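Side-chain contacts in MaoC-like dehydratase (Phytophthora Capsici, PDB 3KH8), which is a MaoC-like hot-dog lyase that probably catalyses the reversible hydration of 2-enoyl-CoA thioesters: residues Y223-S226 with G227-S231; P92-G95 with Q96-V100; I123-G126 with E127-V130. All blocks are in the same frame, centred on the assembly; numbering follows the deposited sequence.

Contact 1 is the most buried of the three, a 3-10 turn and loop in the MaoC-like domain that is closed by backbone bonds, an arginine and water. Contact 2, only partly buried, turns the chain at the end of helix 91-94, joined by a turn bond and by a lysine ammonium set among carbonyl oxygens. The two pack against each other, Tyr229 on Val100 and Phe93 on Gly227 and Asp228, and both reach the second subunit. Contact 3, partly buried yet nearest the centre of the chain, lies about 16 Å from contact 1 and 20 Å from contact 2 between centres. It stays within one strand of the sheet, where a backbone bulge sets two polar side chains together.

Contact 1 of 3, residues Y223-S226 with G227-S231; sequences YRLS and GDYNS
The ring of Tyr229 stands nearly upright on the guanidinium of Arg224, the two planes 83° apart, with Tyr229 CD1 lying over one guanidinium face at 3.6 Å from Arg224 CZ. The carbonyl oxygen Arg224 O sits over one face of the tyrosine ring, displaced toward its rim and 3.3 Å from Tyr229 CZ. Each flat group also has a water in its plane at the edge: water 2 accepts from Arg224 NE, and water 3 joins Tyr229 OH to Leu225 O. Leu225 CD2 adds an apolar touch, 3.9 Å from Tyr229 CE1. The backbone reverses through a 3-10 turn, closed by Gly227 N donating to Arg224 O at 3.1 Å. Beyond it, Asp228 OD1 accepts from Asn230 N at 3.2 Å in an Asx turn. Ser226-Gly227-Asp228-Tyr229-Asn230 fits the Ser-Gly-Asp-x-Asn core of the hydratase 2 motif, whose aspartate is catalytic in relatives, so this loop probably borders the active site. Arg224 CG is wedged between the backbone N and the carbonyl carbon (chi1 66°), and the chain bends at chi3, bringing Arg224 NH2 within 3.0 Å of Tyr229 O. That bond is bent, at 142°; a salt bridge to Glu76 of the second subunit also holds NH2. Water 2 donates to Asp228 O and Asn230 O; Asp228 O is also hydrogen-bonded to His250 NE2.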
ATOM      1  N   TYR A 223       2.748   0.753   5.713  1.00 11.60           N
ATOM      2  CA  TYR A 223       2.316   1.998   6.363  1.00 11.11           C
ATOM      3  C   TYR A 223       3.162   3.216   5.971  1.00 11.00           C
ATOM      4  O   TYR A 223       2.627   4.314   5.804  1.00 10.70           O
ATOM      5  CB  TYR A 223       2.238   1.862   7.894  1.00 10.98           C
ATOM      6  CG  TYR A 223       1.764   3.147   8.532  1.00 10.66           C
ATOM      7  CD1 TYR A 223       0.411   3.480   8.548  1.00  9.61           C
ATOM      8  CD2 TYR A 223       2.673   4.058   9.066  1.00 10.11           C
ATOM      9  CE1 TYR A 223      -0.025   4.676   9.100  1.00 11.15           C
ATOM     10  CE2 TYR A 223       2.244   5.265   9.617  1.00 11.33           C
ATOM     11  CZ  TYR A 223       0.895   5.560   9.633  1.00 10.57           C
ATOM     12  OH  TYR A 223       0.460   6.739  10.169  1.00 13.32           O
ATOM     13  N   ARG A 224       4.470   3.026   5.813  1.00 11.22           N
ATOM     14  CA  ARG A 224       5.374   4.138   5.466  1.00 11.44           C
ATOM     15  C   ARG A 224       5.015   4.839   4.147  1.00 11.47           C
ATOM     16  O   ARG A 224       5.400   5.993   3.918  1.00 11.36           O
ATOM     17  CB  ARG A 224       6.839   3.684   5.462  1.00 11.42           C
ATOM     18  CG  ARG A 224       7.228   2.677   4.381  1.00 11.93           C
ATOM     19  CD  ARG A 224       8.538   1.974   4.750  1.00 12.68           C
ATOM     20  NE  ARG A 224       9.674   2.900   4.796  1.00 12.56           N
ATOM     21  CZ  ARG A 224      10.386   3.273   3.735  1.00 12.86           C
ATOM     22  NH1 ARG A 224      10.093   2.794   2.528  1.00 11.51           N
ATOM     23  NH2 ARG A 224      11.403   4.122   3.880  1.00 11.89           N
ATOM     24  N   LEU A 225       4.263   4.141   3.297  1.00 11.33           N
ATOM     25  CA  LEU A 225       3.898   4.660   1.981  1.00 11.54           C
ATOM     26  C   LEU A 225       2.871   5.790   2.067  1.00 11.67           C
ATOM     27  O   LEU A 225       2.578   6.446   1.069  1.00 11.98           O
ATOM     28  CB  LEU A 225       3.429   3.522   1.054  1.00 11.48           C
ATOM     29  CG  LEU A 225       4.422   2.355   0.885  1.00 12.01           C
ATOM     30  CD1 LEU A 225       3.926   1.294  -0.093  1.00 12.13           C
ATOM     31  CD2 LEU A 225       5.788   2.852   0.468  1.00 10.87           C
ATOM     32  N   SER A 226       2.347   6.023   3.268  1.00 12.01           N
ATOM     33  CA  SER A 226       1.441   7.141   3.515  1.00 12.20           C
ATOM     34  C   SER A 226       2.170   8.430   3.919  1.00 12.65           C
ATOM     35  O   SER A 226       1.528   9.449   4.177  1.00 13.06           O
ATOM     36  CB  SER A 226       0.377   6.755   4.553  1.00 12.17           C
ATOM     37  OG  SER A 226      -0.553   5.838   3.996  1.00 11.70           O
ATOM     38  N   GLY A 227       3.502   8.387   3.981  1.00 12.91           N
ATOM     39  CA  GLY A 227       4.278   9.614   4.155  1.00 13.15           C
ATOM     40  C   GLY A 227       5.489   9.607   5.067  1.00 13.47           C
ATOM     41  O   GLY A 227       6.367  10.465   4.924  1.00 13.35           O
ATOM     42  N   ASP A 228       5.543   8.664   6.011  1.00 13.49           N
ATOM     43  CA  ASP A 228       6.642   8.616   6.983  1.00 13.68           C
ATOM     44  C   ASP A 228       7.675   7.543   6.633  1.00 13.53           C
ATOM     45  O   ASP A 228       7.533   6.377   7.009  1.00 13.03           O
ATOM     46  CB  ASP A 228       6.106   8.436   8.414  1.00 13.64           C
ATOM     47  CG  ASP A 228       7.202   8.523   9.478  1.00 14.51           C
ATOM     48  OD1 ASP A 228       8.402   8.606   9.127  1.00 14.91           O
ATOM     49  OD2 ASP A 228       6.860   8.503  10.679  1.00 14.50           O
ATOM     50  N   TYR A 229       8.730   7.971   5.938  1.00 13.70           N
ATOM     51  CA  TYR A 229       9.748   7.068   5.400  1.00 14.29           C
ATOM     52  C   TYR A 229      10.989   6.921   6.293  1.00 14.67           C
ATOM     53  O   TYR A 229      11.998   6.344   5.877  1.00 14.68           O
ATOM     54  CB  TYR A 229      10.129   7.487   3.965  1.00 14.05           C
ATOM     55  CG  TYR A 229       8.987   7.336   2.979  1.00 14.16           C
ATOM     56  CD1 TYR A 229       8.878   6.197   2.178  1.00 14.32           C
ATOM     57  CD2 TYR A 229       8.002   8.319   2.859  1.00 14.00           C
ATOM     58  CE1 TYR A 229       7.822   6.052   1.275  1.00 13.79           C
ATOM     59  CE2 TYR A 229       6.946   8.179   1.971  1.00 13.36           C
ATOM     60  CZ  TYR A 229       6.862   7.046   1.181  1.00 13.20           C
ATOM     61  OH  TYR A 229       5.812   6.910   0.299  1.00 13.23           O
ATOM     62  N   ASN A 230      10.887   7.418   7.526  1.00 15.42           N
ATOM     63  CA  ASN A 230      11.916   7.236   8.558  1.00 16.25           C
ATOM     64  C   ASN A 230      12.528   5.834   8.540  1.00 16.78           C
ATOM     65  O   ASN A 230      11.814   4.830   8.658  1.00 16.49           O
ATOM     66  CB  ASN A 230      11.315   7.538   9.943  1.00 16.42           C
ATOM     67  CG  ASN A 230      12.372   7.715  11.035  1.00 17.02           C
ATOM     68  OD1 ASN A 230      13.513   7.266  10.908  1.00 17.85           O
ATOM     69  ND2 ASN A 230      11.980   8.373  12.121  1.00 17.58           N
ATOM     70  N   SER A 231      13.853   5.776   8.397  1.00 17.42           N
ATOM     71  CA  SER A 231      14.590   4.509   8.330  1.00 18.31           C
ATOM     72  C   SER A 231      14.452   3.657   9.594  1.00 18.63           C
ATOM     73  O   SER A 231      14.665   2.447   9.554  1.00 18.51           O
ATOM     74  CB  SER A 231      16.072   4.761   8.025  1.00 18.38           C
ATOM     75  OG  SER A 231      16.659   5.582   9.022  1.00 19.96           O
TER
HETATM   76  O   HOH W   1       3.358   6.980   6.895  1.00 13.56           O
HETATM   77  O   HOH W   2       9.617   4.251   7.289  1.00 13.47           O
HETATM   78  O   HOH W   3       3.937   8.889   0.733  1.00 14.28           O

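Contact 2 of 3, residues P92-G95 with Q96-V100; sequences PFKG and QSQDV
Lys94 grips Ser97 at both its backbone N and its carbonyl O, with the lysine backbone and ammonium group each taking part. Ser97 N donates to Lys94 O at 3.0 Å, with an angle of 153° at the hydrogen; this bond closes a type II' beta turn that carries the chain off the end of helix 91-94. The lysine side chain runs out extended and then bends at its last torsion (chi4 -80°), bringing Lys94 NZ to 2.7 Å from Ser97 O, which it meets from above the carbonyl plane. Gly95 is the first residue to leave the helix, and its positive phi, 52°, is the one expected at the second position of such a turn. Gln96 follows, its extended chain leading away to strand 48-54, where Gln96 NE2 donates to Thr53 OG1. Beyond the turn, Ser97 OG accepts from Asp99 N at 3.0 Å in an ST turn, and Asp99 OD1 then accepts from Arg57 N of the second subunit. The ammonium of Lys94 also donates to Thr53 O and has a long, weak ion pair with Asp58. Buried as it is, this ammonium is probably stabilised by Ser97 O and Thr53 O, with Asp58 adding a weak, more distant charge; its bond to Thr53 O fastens the turn to strand 48-54.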
ATOM      1  N   PRO A  92       0.977  16.311   7.132  1.00 17.24           N
ATOM      2  CA  PRO A  92       2.223  17.049   7.373  1.00 17.53           C
ATOM      3  C   PRO A  92       3.481  16.334   6.869  1.00 17.89           C
ATOM      4  O   PRO A  92       4.484  16.991   6.598  1.00 17.84           O
ATOM      5  CB  PRO A  92       2.267  17.176   8.901  1.00 17.47           C
ATOM      6  CG  PRO A  92       0.857  17.075   9.324  1.00 17.41           C
ATOM      7  CD  PRO A  92       0.250  16.072   8.395  1.00 17.24           C
ATOM      8  N   PHE A  93       3.433  15.008   6.754  1.00 17.98           N
ATOM      9  CA  PHE A  93       4.534  14.252   6.156  1.00 18.41           C
ATOM     10  C   PHE A  93       4.476  14.352   4.626  1.00 18.60           C
ATOM     11  O   PHE A  93       5.488  14.591   3.959  1.00 18.53           O
ATOM     12  CB  PHE A  93       4.467  12.774   6.551  1.00 18.39           C
ATOM     13  CG  PHE A  93       4.660  12.515   8.021  1.00 19.13           C
ATOM     14  CD1 PHE A  93       5.927  12.243   8.531  1.00 19.62           C
ATOM     15  CD2 PHE A  93       3.572  12.511   8.892  1.00 19.67           C
ATOM     16  CE1 PHE A  93       6.111  11.988   9.891  1.00 20.09           C
ATOM     17  CE2 PHE A  93       3.746  12.259  10.259  1.00 20.06           C
ATOM     18  CZ  PHE A  93       5.017  12.000  10.756  1.00 19.82           C
ATOM     19  N   LYS A  94       3.277  14.160   4.092  1.00 18.83           N
ATOM     20  CA  LYS A  94       3.056  14.010   2.654  1.00 19.33           C
ATOM     21  C   LYS A  94       3.178  15.322   1.875  1.00 19.46           C
ATOM     22  O   LYS A  94       3.720  15.345   0.762  1.00 19.19           O
ATOM     23  CB  LYS A  94       1.676  13.391   2.414  1.00 19.40           C
ATOM     24  CG  LYS A  94       1.462  12.862   1.009  1.00 20.30           C
ATOM     25  CD  LYS A  94      -0.003  12.601   0.749  1.00 20.18           C
ATOM     26  CE  LYS A  94      -0.207  12.044  -0.640  1.00 19.88           C
ATOM     27  NZ  LYS A  94      -0.178  13.113  -1.676  1.00 18.62           N
ATOM     28  N   GLY A  95       2.672  16.405   2.462  1.00 19.51           N
ATOM     29  CA  GLY A  95       2.516  17.667   1.745  1.00 19.87           C
ATOM     30  C   GLY A  95       1.751  17.425   0.452  1.00 20.01           C
ATOM     31  O   GLY A  95       0.667  16.841   0.464  1.00 20.14           O
ATOM     32  N   GLN A  96       2.332  17.851  -0.665  1.00 20.15           N
ATOM     33  CA  GLN A  96       1.717  17.660  -1.981  1.00 20.26           C
ATOM     34  C   GLN A  96       2.428  16.588  -2.815  1.00 20.15           C
ATOM     35  O   GLN A  96       2.156  16.438  -4.011  1.00 20.00           O
ATOM     36  CB  GLN A  96       1.680  18.981  -2.757  1.00 20.37           C
ATOM     37  CG  GLN A  96       0.599  19.953  -2.300  1.00 20.93           C
ATOM     38  CD  GLN A  96       0.382  21.080  -3.296  1.00 21.77           C
ATOM     39  OE1 GLN A  96       1.259  21.921  -3.503  1.00 20.89           O
ATOM     40  NE2 GLN A  96      -0.795  21.102  -3.918  1.00 21.43           N
ATOM     41  N   SER A  97       3.330  15.838  -2.188  1.00 19.77           N
ATOM     42  CA  SER A  97       4.069  14.801  -2.902  1.00 19.67           C
ATOM     43  C   SER A  97       3.241  13.549  -3.170  1.00 19.41           C
ATOM     44  O   SER A  97       2.437  13.128  -2.336  1.00 19.02           O
ATOM     45  CB  SER A  97       5.350  14.426  -2.163  1.00 19.89           C
ATOM     46  OG  SER A  97       6.032  13.400  -2.869  1.00 20.17           O
ATOM     47  N   GLN A  98       3.453  12.962  -4.345  1.00 18.95           N
ATOM     48  CA  GLN A  98       2.868  11.673  -4.684  1.00 19.05           C
ATOM     49  C   GLN A  98       3.951  10.590  -4.706  1.00 18.64           C
ATOM     50  O   GLN A  98       3.675   9.430  -5.018  1.00 18.54           O
ATOM     51  CB  GLN A  98       2.146  11.747  -6.037  1.00 19.27           C
ATOM     52  CG  GLN A  98       0.850  12.577  -6.034  1.00 20.90           C
ATOM     53  CD  GLN A  98      -0.244  12.018  -5.106  1.00 23.56           C
ATOM     54  OE1 GLN A  98      -0.456  10.807  -5.020  1.00 25.31           O
ATOM     55  NE2 GLN A  98      -0.949  12.912  -4.429  1.00 23.46           N
ATOM     56  N   ASP A  99       5.176  10.982  -4.361  1.00 18.06           N
ATOM     57  CA  ASP A  99       6.333  10.086  -4.384  1.00 18.07           C
ATOM     58  C   ASP A  99       6.820   9.786  -2.963  1.00 17.80           C
ATOM     59  O   ASP A  99       6.218  10.245  -1.989  1.00 17.86           O
ATOM     60  CB  ASP A  99       7.459  10.726  -5.210  1.00 18.03           C
ATOM     61  CG  ASP A  99       8.484   9.712  -5.721  1.00 18.60           C
ATOM     62  OD1 ASP A  99       8.326   8.489  -5.502  1.00 16.77           O
ATOM     63  OD2 ASP A  99       9.468  10.157  -6.348  1.00 19.57           O
ATOM     64  N   VAL A 100       7.898   9.008  -2.852  1.00 17.56           N
ATOM     65  CA  VAL A 100       8.616   8.827  -1.593  1.00 17.67           C
ATOM     66  C   VAL A 100       8.994  10.210  -1.041  1.00 17.79           C
ATOM     67  O   VAL A 100       9.479  11.073  -1.783  1.00 17.45           O
ATOM     68  CB  VAL A 100       9.879   7.939  -1.788  1.00 17.82           C
ATOM     69  CG1 VAL A 100      10.786   7.957  -0.560  1.00 17.91           C
ATOM     70  CG2 VAL A 100       9.483   6.497  -2.125  1.00 17.58           C
TER

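Contact 3 of 3, residues I123-G126 with E127-V130; sequences ILHG and EQSV
A classic beta bulge interrupts strand 123-132 at Gly126 and Glu127, which both face Gly180 of the antiparallel strand 172-184, and it is this irregularity that brings His125 and Gln128 together. In an evenly pleated strand, residues three apart would lie on opposite faces; the extra residue at the bulge shifts the alternation, and the two side chains meet on one face. The short axes of 123-126 and 127-130 differ in direction by 39°, a measure of the bend. Strand 123-132 also pairs with 274-281 on its other edge, and so joins the N-terminal and the MaoC-like halves of the hot-dog sheet; backbone bonds reach Phe281 from Gly126 and Val279 from Gln128. Helix 251-266 packs on the side where the pair lies, Leu252 touching both His125 and Gln128.

Gln128 OE1 comes to the edge of the imidazole, near its plane, 3.0 Å from His125 NE2 and 3.2 Å from His125 CE1. His125 NE2 donates to it, but the bond is weak because the hydrogen points well off the line to the oxygen. The amide is turned 65° from the ring. Gln128 folds at its second torsion (chi2 66°), which swings OE1 back along the strand to the histidine. Phe281 also meets the imidazole at a slant. The carbonyl Glu127 O lies close as well, 3.1 Å from His125 NE2, and approaches the ring obliquely. On the bulge itself, Glu127 CG rests 3.3 Å from Gly126 O before the extended chain leaves, and the glutamate touches Arg280. The other end of the Gln128 amide is held by its neighbour: Gln128 NE2 donates to Ser129 O at 3.2 Å, from above that carbonyl's plane.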
ATOM      1  N   ILE A 123      15.057  12.977  21.183  1.00 46.18           N
ATOM      2  CA  ILE A 123      13.672  13.338  20.867  1.00 44.55           C
ATOM      3  C   ILE A 123      12.825  12.098  20.552  1.00 43.08           C
ATOM      4  O   ILE A 123      13.310  11.134  19.949  1.00 43.11           O
ATOM      5  CB  ILE A 123      13.584  14.384  19.708  1.00 44.71           C
ATOM      6  CG1 ILE A 123      12.308  15.226  19.830  1.00 44.86           C
ATOM      7  CG2 ILE A 123      13.666  13.713  18.336  1.00 44.88           C
ATOM      8  CD1 ILE A 123      12.327  16.512  19.015  1.00 45.09           C
ATOM      9  N   LEU A 124      11.569  12.123  20.987  1.00 40.93           N
ATOM     10  CA  LEU A 124      10.604  11.092  20.610  1.00 38.88           C
ATOM     11  C   LEU A 124       9.198  11.661  20.458  1.00 37.04           C
ATOM     12  O   LEU A 124       8.842  12.648  21.109  1.00 36.81           O
ATOM     13  CB  LEU A 124      10.629   9.892  21.580  1.00 39.14           C
ATOM     14  CG  LEU A 124      10.322   9.908  23.094  1.00 39.77           C
ATOM     15  CD1 LEU A 124      11.298  10.754  23.912  1.00 40.39           C
ATOM     16  CD2 LEU A 124       8.868  10.269  23.425  1.00 39.98           C
ATOM     17  N   HIS A 125       8.413  11.043  19.581  1.00 34.75           N
ATOM     18  CA  HIS A 125       7.014  11.402  19.411  1.00 32.44           C
ATOM     19  C   HIS A 125       6.221  10.834  20.583  1.00 30.95           C
ATOM     20  O   HIS A 125       5.940   9.636  20.644  1.00 30.86           O
ATOM     21  CB  HIS A 125       6.483  10.897  18.064  1.00 32.36           C
ATOM     22  CG  HIS A 125       5.124  11.421  17.711  1.00 31.36           C
ATOM     23  ND1 HIS A 125       4.291  10.780  16.821  1.00 30.36           N
ATOM     24  CD2 HIS A 125       4.451  12.518  18.135  1.00 30.57           C
ATOM     25  CE1 HIS A 125       3.167  11.464  16.702  1.00 30.19           C
ATOM     26  NE2 HIS A 125       3.237  12.521  17.492  1.00 29.84           N
ATOM     27  N   GLY A 126       5.884  11.713  21.523  1.00 29.09           N
ATOM     28  CA  GLY A 126       5.294  11.306  22.790  1.00 26.86           C
ATOM     29  C   GLY A 126       3.782  11.340  22.842  1.00 25.37           C
ATOM     30  O   GLY A 126       3.171  10.514  23.519  1.00 24.94           O
ATOM     31  N   GLU A 127       3.182  12.300  22.135  1.00 23.76           N
ATOM     32  CA  GLU A 127       1.743  12.548  22.208  1.00 22.27           C
ATOM     33  C   GLU A 127       1.160  12.931  20.849  1.00 21.11           C
ATOM     34  O   GLU A 127       1.838  13.550  20.025  1.00 20.67           O
ATOM     35  CB  GLU A 127       1.442  13.663  23.219  1.00 22.39           C
ATOM     36  CG  GLU A 127       1.778  13.317  24.670  1.00 23.09           C
ATOM     37  CD  GLU A 127       1.487  14.441  25.654  1.00 24.95           C
ATOM     38  OE1 GLU A 127       0.956  15.496  25.246  1.00 25.47           O
ATOM     39  OE2 GLU A 127       1.793  14.263  26.853  1.00 25.86           O
ATOM     40  N   GLN A 128      -0.101  12.570  20.628  1.00 19.76           N
ATOM     41  CA  GLN A 128      -0.824  12.988  19.430  1.00 18.77           C
ATOM     42  C   GLN A 128      -2.292  13.266  19.724  1.00 18.39           C
ATOM     43  O   GLN A 128      -2.967  12.475  20.384  1.00 17.80           O
ATOM     44  CB  GLN A 128      -0.706  11.941  18.314  1.00 18.56           C
ATOM     45  CG  GLN A 128      -1.290  12.397  16.969  1.00 17.82           C
ATOM     46  CD  GLN A 128      -0.513  13.555  16.366  1.00 16.89           C
ATOM     47  OE1 GLN A 128       0.710  13.503  16.267  1.00 16.60           O
ATOM     48  NE2 GLN A 128      -1.220  14.608  15.977  1.00 16.57           N
ATOM     49  N   SER A 129      -2.772  14.394  19.217  1.00 17.90           N
ATOM     50  CA  SER A 129      -4.178  14.747  19.288  1.00 18.11           C
ATOM     51  C   SER A 129      -4.691  15.051  17.886  1.00 18.20           C
ATOM     52  O   SER A 129      -4.004  15.704  17.095  1.00 17.65           O
ATOM     53  CB  SER A 129      -4.380  15.962  20.194  1.00 17.95           C
ATOM     54  OG  SER A 129      -5.733  16.367  20.185  1.00 19.63           O
ATOM     55  N   VAL A 130      -5.892  14.559  17.587  1.00 18.37           N
ATOM     56  CA  VAL A 130      -6.559  14.814  16.314  1.00 18.89           C
ATOM     57  C   VAL A 130      -7.999  15.235  16.575  1.00 19.23           C
ATOM     58  O   VAL A 130      -8.762  14.501  17.206  1.00 19.52           O
ATOM     59  CB  VAL A 130      -6.530  13.573  15.381  1.00 18.80           C
ATOM     60  CG1 VAL A 130      -7.251  13.861  14.070  1.00 18.55           C
ATOM     61  CG2 VAL A 130      -5.098  13.145  15.101  1.00 18.57           C
TER